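Long-range contacts in hypothetical protein SpyM3_0169 (PDB 1PG6), which is of unknown function but belongs to the AIM24 family, which is related to the cupins, and carries bound calcium ions in the crystal: residues R114-A119 / V184-E189; N161-I166 / Q223-E228; I166-L171 / H217-I222. All blocks are in the same frame, centred on the assembly; numbering follows the deposited sequence.

From the N terminus, the chain first enters the contacts at 114-119, leaves strand 113-116 through a turn and returns at 161-166, where strand 156-161 ends and strand 166-171 begins. Contact 1 closes when 184-189 pairs with 114-119. Strand 219-223 then pairs with 166-171 in contact 3, and directly afterwards 223-228 closes contact 2. Contact 1 therefore crosses the other two, while the loop of contact 3 sits within that of contact 2, the two sharing Ile166. Contacts 1 and 3 are two strand pairings within one six-stranded antiparallel sheet, in which 183-187 lies beside 219-223. Contact 2 joins the calcium-binding loop to the start of the C-terminal helix 227-234.

Contact 1 of 3, residues R114-A119 / V184-E189; sequences RLNDGA and VAWSRE
Arg114 and Trp186 form an antiparallel hydrogen-bonded pair between neighbouring strands of the six-stranded sheet, in a protein whose family belongs to the cupin clan. Arg114 N reaches Trp186 O at 2.9 Å, and Trp186 N returns a bond to Arg114 O. Beyond this pair Asn116 N donates to Val184 O at 3.3 Å.

The side chain of Arg114 runs along its partner strand. Arg114 CB lies over one face of the indole, 3.6 Å from Trp186 CE2, in a CH-pi contact with the six-membered ring. The indole reaches this place because Trp186 CG stands between its own backbone N and carbonyl carbon (chi1 66°). Arg114 CG skirts the indole at Trp186 NE1, and from there the arginine chain is extended to NE; CD passes 3.7 Å from Trp186 NE1. NE donates to a water in the guanidinium plane, and the same water bonds to Ser187 O and weakly accepts from Trp186 NE1. At the tip, NH1 bonds to Thr151 of strand 148-153 and NH2 gives a proton to a second water. Arg188 CG lies over the centre of one guanidinium face, so an aliphatic part of the second arginine packs on the flat group while the two charged ends stay apart.

On the other face of the sheet Leu115 CG packs on Ala185 CB. Val184 and Ala185 together face Tyr221, forming a classic beta bulge. A type II beta turn, Asn116 to Ala119, follows and brings Ala119 CB to 3.8 Å from Val184 CG1.

Contact 2 of 3, residues N161-I166 / Q223-E228; sequences NSFGSI and QSLNLE. With CA (calcium ion), chain B.
The loop that binds a calcium ion between strands 156-161 and 166-171 packs here against the segment leading into the C-terminal helix, with the ring of Phe163 held between two leucines. Leu225 CB lies over one face, 3.8 Å from the ring centroid, and Leu227 CD1 lies over the opposite face at 4.0 Å; both are CH-pi contacts displaced toward the rim. The backbone carbonyl carbon of Asn226 meets the ring edge in its plane. Phe163 CG is anti to the backbone N (chi1 174°), which carries the ring across to the other segment.

Asn226 is the N-cap of helix 227-234, its OD1 accepting from Gln229 N; the Phe163 ring lies against Leu227, the first residue of that helix. Nearer the strands, Ser165 is gripped twice by Ser224: Ser165 N bonds to Ser224 OG at 2.9 Å, and Ser224 N donates to Ser165 O at 2.8 Å. Ile166 and Gln223 then make an antiparallel non-hydrogen-bonded pair where strand 166-171 begins and strand 219-223 ends.

The calcium ion is bound by Asn161 OD1 at 2.7 Å, by Ser162 O at 2.5 Å and by a water, with Thr99 also contributing. Asn161 ND2 bonds to Gly118 O, which fixes the rotation of the amide. Ser162 OG donates to Gly164 O at 2.8 Å from above the carbonyl plane.

Contact 3 of 3, residues I166-L171 / H217-I222; sequences IKKITL and HGEIYI
Ile220 N donates to Ile169 O at 2.8 Å, the shortest of six backbone bonds that join strand 166-171, an outermost strand of the six-stranded antiparallel sheet, to residues 218-222. Ile169 N answers to Ile220 O. The hydrogen-bonded pairs Lys167 with Ile222 and Leu171 with Gly218 continue the ladder in both directions; the chain turns a corner at His217 and Gly218, where segment 217-222 begins.

One face of the pair is largely apolar. Leu171 CD1 meets Ile220 CD1 at 3.8 Å, the two side chains crossing at a slant, and Ile169 CD1 touches Ile222 CD1 at 3.9 Å. A chi1 of 62° turns Ile222 CG1 toward Lys167 CB, and the two side chains run alongside each other. Phe214 of strand 211-215 and Ile178 of strand 174-179 pack against this face.

The other face carries Lys168, Thr170, Glu219 and Tyr221. Lys168 is fully extended and runs beside Tyr221 in the same direction, its CG 3.7 Å from Tyr221 CE1 and its CE 3.6 Å from Tyr221 OH. Ile166 CG2 comes to the edge of the phenol ring, in its plane. Lys168 CE also lies against Glu219 CG. Glu219 OE1 forms a salt bridge with Lys111, and Glu219 OE2 accepts from a water at 2.7 Å that also bonds to Thr170 OG1 at 3.0 Å.

Contact 1 of 3, residues R114-A119 / V184-E189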
ATOM      1  N   ARG A 114       7.825  -1.572  -4.342  1.00 13.11           N
ATOM      2  CA  ARG A 114       7.701  -0.343  -3.583  1.00 14.15           C
ATOM      3  C   ARG A 114       6.247   0.066  -3.839  1.00 15.32           C
ATOM      4  O   ARG A 114       5.695  -0.221  -4.908  1.00 14.82           O
ATOM      5  CB  ARG A 114       8.659   0.736  -4.104  1.00 16.49           C
ATOM      6  CG  ARG A 114      10.139   0.354  -4.037  1.00 18.15           C
ATOM      7  CD  ARG A 114      11.025   1.561  -4.324  1.00 18.64           C
ATOM      8  NE  ARG A 114      12.403   1.201  -4.685  1.00 20.57           N
ATOM      9  CZ  ARG A 114      13.362   0.891  -3.816  1.00 23.40           C
ATOM     10  NH1 ARG A 114      13.115   0.891  -2.512  1.00 18.99           N
ATOM     11  NH2 ARG A 114      14.575   0.588  -4.254  1.00 22.52           N
ATOM     12  N   LEU A 115       5.622   0.703  -2.857  1.00 16.06           N
ATOM     13  CA  LEU A 115       4.233   1.124  -2.994  1.00 17.55           C
ATOM     14  C   LEU A 115       4.001   2.504  -2.426  1.00 16.89           C
ATOM     15  O   LEU A 115       4.630   2.903  -1.447  1.00 16.45           O
ATOM     16  CB  LEU A 115       3.293   0.170  -2.254  1.00 19.81           C
ATOM     17  CG  LEU A 115       3.465  -1.341  -2.371  1.00 21.78           C
ATOM     18  CD1 LEU A 115       4.607  -1.791  -1.482  1.00 19.64           C
ATOM     19  CD2 LEU A 115       2.170  -2.021  -1.933  1.00 22.54           C
ATOM     20  N   ASN A 116       3.077   3.224  -3.046  1.00 16.00           N
ATOM     21  CA  ASN A 116       2.704   4.554  -2.591  1.00 17.87           C
ATOM     22  C   ASN A 116       1.753   4.441  -1.416  1.00 20.82           C
ATOM     23  O   ASN A 116       1.188   3.377  -1.167  1.00 18.04           O
ATOM     24  CB  ASN A 116       1.994   5.310  -3.707  1.00 16.74           C
ATOM     25  CG  ASN A 116       2.940   6.107  -4.552  1.00 16.78           C
ATOM     26  OD1 ASN A 116       2.839   6.119  -5.781  1.00 15.68           O
ATOM     27  ND2 ASN A 116       3.870   6.788  -3.903  1.00 13.77           N
ATOM     28  N   ASP A 117       1.574   5.556  -0.713  1.00 23.08           N
ATOM     29  CA  ASP A 117       0.668   5.621   0.423  1.00 25.74           C
ATOM     30  C   ASP A 117      -0.743   5.297  -0.026  1.00 23.95           C
ATOM     31  O   ASP A 117      -1.240   5.838  -1.022  1.00 25.12           O
ATOM     32  CB  ASP A 117       0.651   7.017   1.053  1.00 28.09           C
ATOM     33  CG  ASP A 117       1.793   7.240   2.016  1.00 33.55           C
ATOM     34  OD1 ASP A 117       2.081   6.329   2.825  1.00 35.01           O
ATOM     35  OD2 ASP A 117       2.388   8.341   1.975  1.00 35.12           O
ATOM     36  N   GLY A 118      -1.384   4.417   0.727  1.00 21.26           N
ATOM     37  CA  GLY A 118      -2.743   4.032   0.423  1.00 18.86           C
ATOM     38  C   GLY A 118      -2.834   2.804  -0.452  1.00 16.87           C
ATOM     39  O   GLY A 118      -3.899   2.211  -0.556  1.00 17.17           O
ATOM     40  N   ALA A 119      -1.732   2.405  -1.081  1.00 12.01           N
ATOM     41  CA  ALA A 119      -1.775   1.230  -1.952  1.00 12.18           C
ATOM     42  C   ALA A 119      -1.621  -0.094  -1.206  1.00 11.92           C
ATOM     43  O   ALA A 119      -1.924  -1.159  -1.750  1.00 12.55           O
ATOM     44  CB  ALA A 119      -0.703   1.335  -3.041  1.00 12.37           C
ATOM     45  N   VAL A 184       0.417   2.793  -8.272  1.00  9.14           N
ATOM     46  CA  VAL A 184       0.066   1.901  -7.173  1.00  9.38           C
ATOM     47  C   VAL A 184       1.302   1.269  -6.530  1.00 10.44           C
ATOM     48  O   VAL A 184       1.574   1.461  -5.342  1.00  9.89           O
ATOM     49  CB  VAL A 184      -0.863   0.759  -7.657  1.00  9.37           C
ATOM     50  CG1 VAL A 184      -1.183  -0.187  -6.502  1.00 10.49           C
ATOM     51  CG2 VAL A 184      -2.146   1.346  -8.233  1.00  9.18           C
ATOM     52  N   ALA A 185       2.045   0.511  -7.329  1.00 11.18           N
ATOM     53  CA  ALA A 185       3.233  -0.181  -6.848  1.00 11.24           C
ATOM     54  C   ALA A 185       4.149  -0.458  -8.030  1.00 11.48           C
ATOM     55  O   ALA A 185       3.703  -0.478  -9.176  1.00 11.47           O
ATOM     56  CB  ALA A 185       2.822  -1.495  -6.184  1.00  9.52           C
ATOM     57  N   TRP A 186       5.433  -0.670  -7.763  1.00 12.20           N
ATOM     58  CA  TRP A 186       6.362  -0.936  -8.853  1.00 12.02           C
ATOM     59  C   TRP A 186       7.559  -1.755  -8.390  1.00 13.90           C
ATOM     60  O   TRP A 186       7.855  -1.817  -7.198  1.00 14.40           O
ATOM     61  CB  TRP A 186       6.810   0.389  -9.486  1.00 13.02           C
ATOM     62  CG  TRP A 186       7.622   1.274  -8.578  1.00 14.25           C
ATOM     63  CD1 TRP A 186       8.987   1.343  -8.512  1.00 14.86           C
ATOM     64  CD2 TRP A 186       7.126   2.219  -7.619  1.00 13.77           C
ATOM     65  NE1 TRP A 186       9.371   2.273  -7.577  1.00 14.20           N
ATOM     66  CE2 TRP A 186       8.253   2.822  -7.011  1.00 15.67           C
ATOM     67  CE3 TRP A 186       5.843   2.614  -7.213  1.00 13.41           C
ATOM     68  CZ2 TRP A 186       8.132   3.803  -6.016  1.00 14.02           C
ATOM     69  CZ3 TRP A 186       5.726   3.591  -6.223  1.00 13.97           C
ATOM     70  CH2 TRP A 186       6.868   4.173  -5.636  1.00 14.74           C
ATOM     71  N   SER A 187       8.232  -2.397  -9.337  1.00 14.68           N
ATOM     72  CA  SER A 187       9.391  -3.233  -9.028  1.00 14.73           C
ATOM     73  C   SER A 187      10.482  -2.474  -8.286  1.00 15.83           C
ATOM     74  O   SER A 187      10.838  -1.353  -8.654  1.00 15.01           O
ATOM     75  CB  SER A 187       9.966  -3.824 -10.312  1.00 13.96           C
ATOM     76  OG  SER A 187       9.051  -4.727 -10.917  1.00 15.99           O
ATOM     77  N   ARG A 188      11.018  -3.093  -7.243  1.00 16.41           N
ATOM     78  CA  ARG A 188      12.069  -2.465  -6.453  1.00 18.31           C
ATOM     79  C   ARG A 188      13.332  -2.324  -7.295  1.00 19.35           C
ATOM     80  O   ARG A 188      14.144  -1.426  -7.073  1.00 17.56           O
ATOM     81  CB  ARG A 188      12.368  -3.303  -5.214  1.00 21.06           C
ATOM     82  CG  ARG A 188      13.295  -2.613  -4.237  1.00 24.61           C
ATOM     83  CD  ARG A 188      13.631  -3.527  -3.092  1.00 27.88           C
ATOM     84  NE  ARG A 188      14.416  -4.667  -3.539  1.00 30.45           N
ATOM     85  CZ  ARG A 188      14.797  -5.661  -2.746  1.00 32.64           C
ATOM     86  NH1 ARG A 188      14.462  -5.653  -1.462  1.00 31.86           N
ATOM     87  NH2 ARG A 188      15.513  -6.663  -3.239  1.00 32.91           N
ATOM     88  N   GLU A 189      13.472  -3.218  -8.266  1.00 20.56           N
ATOM     89  CA  GLU A 189      14.612  -3.246  -9.170  1.00 22.77           C
ATOM     90  C   GLU A 189      14.687  -2.018 -10.097  1.00 22.29           C
ATOM     91  O   GLU A 189      15.744  -1.704 -10.652  1.00 21.64           O
ATOM     92  CB  GLU A 189      14.550  -4.547  -9.979  1.00 24.63           C
ATOM     93  CG  GLU A 189      13.114  -4.916 -10.413  1.00 26.59           C
ATOM     94  CD  GLU A 189      12.556  -6.188  -9.764  1.00 28.13           C
ATOM     95  OE1 GLU A 189      12.439  -6.270  -8.506  1.00 18.01           O
ATOM     96  OE2 GLU A 189      12.206  -7.124 -10.534  1.00 28.14           O
TER
HETATM   97  O   HOH W   1      11.955   0.968  -7.465  1.00 16.66           O
HETATM   98  O   HOH W   2      15.495   1.777  -6.738  1.00 30.70           O

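Contact 2 of 3, residues N161-I166 / Q223-E228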
ATOM      1  N   ASN A 161      -3.753  -2.490  -3.326  1.00 10.55           N
ATOM      2  CA  ASN A 161      -5.106  -2.109  -3.738  1.00 10.68           C
ATOM      3  C   ASN A 161      -5.074  -0.793  -4.508  1.00  9.98           C
ATOM      4  O   ASN A 161      -4.227   0.055  -4.260  1.00 10.25           O
ATOM      5  CB  ASN A 161      -5.984  -1.950  -2.497  1.00 14.68           C
ATOM      6  CG  ASN A 161      -5.728  -0.641  -1.787  1.00 16.46           C
ATOM      7  OD1 ASN A 161      -6.340   0.375  -2.112  1.00 23.81           O
ATOM      8  ND2 ASN A 161      -4.802  -0.644  -0.845  1.00 18.95           N
ATOM      9  N   SER A 162      -6.020  -0.616  -5.427  1.00 10.01           N
ATOM     10  CA  SER A 162      -6.080   0.606  -6.222  1.00  9.49           C
ATOM     11  C   SER A 162      -7.365   1.381  -6.037  1.00  8.82           C
ATOM     12  O   SER A 162      -8.365   0.847  -5.573  1.00  9.93           O
ATOM     13  CB  SER A 162      -5.997   0.266  -7.708  1.00 11.26           C
ATOM     14  OG  SER A 162      -7.150  -0.485  -8.079  1.00 10.11           O
ATOM     15  N   PHE A 163      -7.322   2.655  -6.406  1.00  6.64           N
ATOM     16  CA  PHE A 163      -8.516   3.484  -6.433  1.00  7.24           C
ATOM     17  C   PHE A 163      -8.726   3.487  -7.955  1.00  6.64           C
ATOM     18  O   PHE A 163      -7.916   4.035  -8.708  1.00  7.65           O
ATOM     19  CB  PHE A 163      -8.238   4.903  -5.947  1.00  8.30           C
ATOM     20  CG  PHE A 163      -9.413   5.835  -6.104  1.00  8.63           C
ATOM     21  CD1 PHE A 163     -10.711   5.406  -5.814  1.00  8.46           C
ATOM     22  CD2 PHE A 163      -9.223   7.146  -6.521  1.00  8.67           C
ATOM     23  CE1 PHE A 163     -11.800   6.278  -5.941  1.00  8.83           C
ATOM     24  CE2 PHE A 163     -10.307   8.031  -6.652  1.00 10.16           C
ATOM     25  CZ  PHE A 163     -11.595   7.597  -6.361  1.00  9.37           C
ATOM     26  N   GLY A 164      -9.800   2.858  -8.411  1.00  7.36           N
ATOM     27  CA  GLY A 164     -10.037   2.768  -9.836  1.00  6.95           C
ATOM     28  C   GLY A 164      -9.530   1.414 -10.310  1.00  7.97           C
ATOM     29  O   GLY A 164      -9.286   0.520  -9.495  1.00  9.20           O
ATOM     30  N   SER A 165      -9.377   1.260 -11.622  1.00  8.56           N
ATOM     31  CA  SER A 165      -8.915   0.003 -12.212  1.00  8.26           C
ATOM     32  C   SER A 165      -7.399  -0.025 -12.375  1.00  9.97           C
ATOM     33  O   SER A 165      -6.774   1.022 -12.538  1.00  9.94           O
ATOM     34  CB  SER A 165      -9.584  -0.220 -13.571  1.00  9.89           C
ATOM     35  OG  SER A 165     -11.008  -0.275 -13.440  1.00  8.85           O
ATOM     36  N   ILE A 166      -6.827  -1.228 -12.343  1.00  9.65           N
ATOM     37  CA  ILE A 166      -5.378  -1.422 -12.456  1.00 11.97           C
ATOM     38  C   ILE A 166      -4.880  -1.824 -13.833  1.00 13.17           C
ATOM     39  O   ILE A 166      -5.477  -2.667 -14.504  1.00 13.48           O
ATOM     40  CB  ILE A 166      -4.884  -2.508 -11.462  1.00 12.36           C
ATOM     41  CG1 ILE A 166      -5.122  -2.042 -10.029  1.00 11.94           C
ATOM     42  CG2 ILE A 166      -3.389  -2.809 -11.692  1.00 15.20           C
ATOM     43  CD1 ILE A 166      -4.848  -3.129  -8.982  1.00 14.28           C
ATOM     44  N   GLN A 223      -3.183   2.970 -11.489  1.00  7.78           N
ATOM     45  CA  GLN A 223      -4.618   2.910 -11.243  1.00  7.87           C
ATOM     46  C   GLN A 223      -5.263   4.001 -12.095  1.00  7.54           C
ATOM     47  O   GLN A 223      -4.635   5.007 -12.393  1.00  9.91           O
ATOM     48  CB  GLN A 223      -4.921   3.114  -9.753  1.00  6.50           C
ATOM     49  CG  GLN A 223      -4.515   4.473  -9.195  1.00  9.31           C
ATOM     50  CD  GLN A 223      -4.720   4.588  -7.690  1.00 11.64           C
ATOM     51  OE1 GLN A 223      -4.817   5.695  -7.146  1.00 13.35           O
ATOM     52  NE2 GLN A 223      -4.764   3.454  -7.009  1.00  6.56           N
ATOM     53  N   SER A 224      -6.518   3.798 -12.482  1.00  7.25           N
ATOM     54  CA  SER A 224      -7.198   4.745 -13.360  1.00  7.77           C
ATOM     55  C   SER A 224      -7.902   5.939 -12.717  1.00  7.99           C
ATOM     56  O   SER A 224      -8.582   6.695 -13.405  1.00  8.06           O
ATOM     57  CB  SER A 224      -8.182   3.999 -14.262  1.00  7.78           C
ATOM     58  OG  SER A 224      -9.235   3.451 -13.501  1.00  9.50           O
ATOM     59  N   LEU A 225      -7.761   6.106 -11.404  1.00  7.96           N
ATOM     60  CA  LEU A 225      -8.369   7.241 -10.718  1.00  7.84           C
ATOM     61  C   LEU A 225      -7.363   7.918  -9.790  1.00  8.56           C
ATOM     62  O   LEU A 225      -6.412   7.294  -9.309  1.00  8.74           O
ATOM     63  CB  LEU A 225      -9.610   6.816  -9.923  1.00  7.98           C
ATOM     64  CG  LEU A 225     -10.805   6.393 -10.787  1.00  7.01           C
ATOM     65  CD1 LEU A 225     -11.914   5.857  -9.898  1.00  7.58           C
ATOM     66  CD2 LEU A 225     -11.303   7.582 -11.596  1.00  6.72           C
ATOM     67  N   ASN A 226      -7.593   9.201  -9.548  1.00  8.25           N
ATOM     68  CA  ASN A 226      -6.732  10.037  -8.710  1.00  9.51           C
ATOM     69  C   ASN A 226      -7.544  10.450  -7.483  1.00  8.99           C
ATOM     70  O   ASN A 226      -8.499  11.203  -7.605  1.00  9.93           O
ATOM     71  CB  ASN A 226      -6.335  11.272  -9.526  1.00  9.57           C
ATOM     72  CG  ASN A 226      -5.392  12.200  -8.791  1.00 11.86           C
ATOM     73  OD1 ASN A 226      -5.467  12.360  -7.573  1.00 10.40           O
ATOM     74  ND2 ASN A 226      -4.502  12.836  -9.542  1.00 14.10           N
ATOM     75  N   LEU A 227      -7.163   9.959  -6.307  1.00  9.23           N
ATOM     76  CA  LEU A 227      -7.891  10.270  -5.081  1.00 11.98           C
ATOM     77  C   LEU A 227      -7.919  11.763  -4.772  1.00 11.18           C
ATOM     78  O   LEU A 227      -8.947  12.297  -4.351  1.00 12.03           O
ATOM     79  CB  LEU A 227      -7.290   9.506  -3.898  1.00 12.47           C
ATOM     80  CG  LEU A 227      -8.153   9.386  -2.641  1.00 15.64           C
ATOM     81  CD1 LEU A 227      -9.488   8.731  -2.998  1.00 15.12           C
ATOM     82  CD2 LEU A 227      -7.424   8.541  -1.602  1.00 15.75           C
ATOM     83  N   GLU A 228      -6.796  12.438  -4.988  1.00 12.93           N
ATOM     84  CA  GLU A 228      -6.736  13.868  -4.724  1.00 16.03           C
ATOM     85  C   GLU A 228      -7.668  14.634  -5.650  1.00 15.80           C
ATOM     86  O   GLU A 228      -8.359  15.560  -5.220  1.00 16.88           O
ATOM     87  CB  GLU A 228      -5.308  14.385  -4.885  1.00 18.79           C
ATOM     88  CG  GLU A 228      -5.165  15.860  -4.557  1.00 21.87           C
ATOM     89  CD  GLU A 228      -3.729  16.250  -4.286  1.00 26.97           C
ATOM     90  OE1 GLU A 228      -3.483  17.435  -3.978  1.00 28.24           O
ATOM     91  OE2 GLU A 228      -2.849  15.369  -4.377  1.00 31.13           O
TER
HETATM   92 CA    CA B 237      -8.773   0.221  -3.217  1.00 31.32          CA
HETATM   93  O   HOH W   3      -9.626  -1.975  -4.042  1.00 15.73           O

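Contact 3 of 3, residues I166-L171 / H217-I222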
ATOM      1  N   ILE A 166      -6.827  -1.228 -12.343  1.00  9.65           N
ATOM      2  CA  ILE A 166      -5.378  -1.422 -12.456  1.00 11.97           C
ATOM      3  C   ILE A 166      -4.880  -1.824 -13.833  1.00 13.17           C
ATOM      4  O   ILE A 166      -5.477  -2.667 -14.504  1.00 13.48           O
ATOM      5  CB  ILE A 166      -4.884  -2.508 -11.462  1.00 12.36           C
ATOM      6  CG1 ILE A 166      -5.122  -2.042 -10.029  1.00 11.94           C
ATOM      7  CG2 ILE A 166      -3.389  -2.809 -11.692  1.00 15.20           C
ATOM      8  CD1 ILE A 166      -4.848  -3.129  -8.982  1.00 14.28           C
ATOM      9  N   LYS A 167      -3.768  -1.216 -14.240  1.00 14.55           N
ATOM     10  CA  LYS A 167      -3.135  -1.525 -15.515  1.00 15.11           C
ATOM     11  C   LYS A 167      -1.683  -1.862 -15.207  1.00 14.78           C
ATOM     12  O   LYS A 167      -1.023  -1.160 -14.442  1.00 12.91           O
ATOM     13  CB  LYS A 167      -3.196  -0.326 -16.464  1.00 17.78           C
ATOM     14  CG  LYS A 167      -2.532  -0.578 -17.809  1.00 23.44           C
ATOM     15  CD  LYS A 167      -2.676   0.618 -18.731  1.00 27.64           C
ATOM     16  CE  LYS A 167      -2.030   0.354 -20.080  1.00 30.93           C
ATOM     17  NZ  LYS A 167      -0.563   0.122 -19.951  1.00 34.69           N
ATOM     18  N   LYS A 168      -1.193  -2.949 -15.791  1.00 14.95           N
ATOM     19  CA  LYS A 168       0.184  -3.373 -15.581  1.00 16.62           C
ATOM     20  C   LYS A 168       1.031  -2.930 -16.765  1.00 17.50           C
ATOM     21  O   LYS A 168       0.710  -3.228 -17.917  1.00 18.97           O
ATOM     22  CB  LYS A 168       0.244  -4.895 -15.437  1.00 17.16           C
ATOM     23  CG  LYS A 168       1.644  -5.464 -15.269  1.00 20.06           C
ATOM     24  CD  LYS A 168       1.605  -6.986 -15.281  1.00 22.35           C
ATOM     25  CE  LYS A 168       2.994  -7.587 -15.149  1.00 26.89           C
ATOM     26  NZ  LYS A 168       2.959  -9.076 -15.214  1.00 29.44           N
ATOM     27  N   ILE A 169       2.111  -2.213 -16.476  1.00 17.60           N
ATOM     28  CA  ILE A 169       3.015  -1.722 -17.509  1.00 19.26           C
ATOM     29  C   ILE A 169       4.390  -2.332 -17.279  1.00 19.51           C
ATOM     30  O   ILE A 169       4.867  -2.391 -16.149  1.00 17.02           O
ATOM     31  CB  ILE A 169       3.141  -0.179 -17.460  1.00 20.19           C
ATOM     32  CG1 ILE A 169       1.764   0.460 -17.655  1.00 22.25           C
ATOM     33  CG2 ILE A 169       4.107   0.306 -18.538  1.00 21.89           C
ATOM     34  CD1 ILE A 169       1.771   1.969 -17.573  1.00 25.41           C
ATOM     35  N   THR A 170       5.024  -2.781 -18.354  1.00 20.65           N
ATOM     36  CA  THR A 170       6.343  -3.384 -18.247  1.00 21.13           C
ATOM     37  C   THR A 170       7.392  -2.528 -18.939  1.00 21.46           C
ATOM     38  O   THR A 170       7.253  -2.195 -20.115  1.00 20.16           O
ATOM     39  CB  THR A 170       6.361  -4.796 -18.876  1.00 23.00           C
ATOM     40  OG1 THR A 170       5.455  -5.648 -18.164  1.00 24.28           O
ATOM     41  CG2 THR A 170       7.760  -5.392 -18.814  1.00 23.98           C
ATOM     42  N   LEU A 171       8.427  -2.150 -18.195  1.00 21.87           N
ATOM     43  CA  LEU A 171       9.522  -1.365 -18.752  1.00 23.79           C
ATOM     44  C   LEU A 171      10.645  -2.343 -19.065  1.00 24.40           C
ATOM     45  O   LEU A 171      10.960  -3.210 -18.252  1.00 20.92           O
ATOM     46  CB  LEU A 171      10.017  -0.314 -17.751  1.00 23.38           C
ATOM     47  CG  LEU A 171       9.400   1.085 -17.830  1.00 25.23           C
ATOM     48  CD1 LEU A 171      10.045   1.990 -16.786  1.00 24.01           C
ATOM     49  CD2 LEU A 171       9.623   1.661 -19.220  1.00 24.94           C
ATOM     50  N   HIS A 217      14.368  -1.899 -15.751  1.00 21.35           N
ATOM     51  CA  HIS A 217      13.547  -3.066 -16.049  1.00 21.80           C
ATOM     52  C   HIS A 217      12.659  -3.407 -14.860  1.00 19.36           C
ATOM     53  O   HIS A 217      13.124  -3.465 -13.723  1.00 18.31           O
ATOM     54  CB  HIS A 217      14.425  -4.279 -16.368  1.00 24.72           C
ATOM     55  CG  HIS A 217      15.301  -4.097 -17.565  1.00 26.97           C
ATOM     56  ND1 HIS A 217      16.399  -3.263 -17.567  1.00 29.05           N
ATOM     57  CD2 HIS A 217      15.240  -4.640 -18.803  1.00 28.03           C
ATOM     58  CE1 HIS A 217      16.977  -3.303 -18.754  1.00 27.77           C
ATOM     59  NE2 HIS A 217      16.293  -4.131 -19.523  1.00 28.24           N
ATOM     60  N   GLY A 218      11.380  -3.649 -15.130  1.00 19.11           N
ATOM     61  CA  GLY A 218      10.458  -3.986 -14.061  1.00 17.82           C
ATOM     62  C   GLY A 218       9.017  -3.649 -14.396  1.00 16.86           C
ATOM     63  O   GLY A 218       8.725  -3.145 -15.481  1.00 16.91           O
ATOM     64  N   GLU A 219       8.111  -3.930 -13.465  1.00 16.12           N
ATOM     65  CA  GLU A 219       6.695  -3.644 -13.686  1.00 16.03           C
ATOM     66  C   GLU A 219       6.224  -2.423 -12.908  1.00 15.29           C
ATOM     67  O   GLU A 219       6.725  -2.119 -11.827  1.00 12.92           O
ATOM     68  CB  GLU A 219       5.835  -4.851 -13.296  1.00 19.62           C
ATOM     69  CG  GLU A 219       6.048  -6.093 -14.150  1.00 24.42           C
ATOM     70  CD  GLU A 219       7.418  -6.708 -13.963  1.00 27.27           C
ATOM     71  OE1 GLU A 219       7.780  -6.999 -12.801  1.00 27.69           O
ATOM     72  OE2 GLU A 219       8.125  -6.907 -14.977  1.00 27.09           O
ATOM     73  N   ILE A 220       5.254  -1.723 -13.483  1.00 14.14           N
ATOM     74  CA  ILE A 220       4.671  -0.546 -12.857  1.00 14.04           C
ATOM     75  C   ILE A 220       3.166  -0.777 -12.873  1.00 12.94           C
ATOM     76  O   ILE A 220       2.593  -1.025 -13.930  1.00 14.46           O
ATOM     77  CB  ILE A 220       4.969   0.733 -13.667  1.00 15.75           C
ATOM     78  CG1 ILE A 220       6.478   0.985 -13.710  1.00 15.30           C
ATOM     79  CG2 ILE A 220       4.250   1.920 -13.047  1.00 15.19           C
ATOM     80  CD1 ILE A 220       6.883   2.008 -14.747  1.00 19.45           C
ATOM     81  N   TYR A 221       2.530  -0.725 -11.707  1.00 11.05           N
ATOM     82  CA  TYR A 221       1.086  -0.905 -11.636  1.00 10.23           C
ATOM     83  C   TYR A 221       0.461   0.453 -11.425  1.00  9.04           C
ATOM     84  O   TYR A 221       0.758   1.137 -10.447  1.00 10.64           O
ATOM     85  CB  TYR A 221       0.709  -1.843 -10.486  1.00 10.21           C
ATOM     86  CG  TYR A 221       1.155  -3.257 -10.727  1.00 12.13           C
ATOM     87  CD1 TYR A 221       0.332  -4.168 -11.394  1.00 10.54           C
ATOM     88  CD2 TYR A 221       2.433  -3.672 -10.355  1.00 13.58           C
ATOM     89  CE1 TYR A 221       0.775  -5.457 -11.687  1.00 15.58           C
ATOM     90  CE2 TYR A 221       2.881  -4.960 -10.647  1.00 14.04           C
ATOM     91  CZ  TYR A 221       2.056  -5.839 -11.308  1.00 14.52           C
ATOM     92  OH  TYR A 221       2.525  -7.102 -11.609  1.00 19.40           O
ATOM     93  N   ILE A 222      -0.379   0.867 -12.359  1.00  9.80           N
ATOM     94  CA  ILE A 222      -1.032   2.155 -12.217  1.00  9.19           C
ATOM     95  C   ILE A 222      -2.521   1.946 -12.011  1.00  9.32           C
ATOM     96  O   ILE A 222      -3.053   0.874 -12.303  1.00  9.92           O
ATOM     97  CB  ILE A 222      -0.817   3.052 -13.449  1.00 10.89           C
ATOM     98  CG1 ILE A 222      -1.423   2.400 -14.688  1.00 12.15           C
ATOM     99  CG2 ILE A 222       0.671   3.302 -13.653  1.00 11.77           C
ATOM    100  CD1 ILE A 222      -1.486   3.321 -15.888  1.00 15.35           C
TER
HETATM  101  O   HOH W   4       6.664  -8.080 -16.927  1.00 42.45           O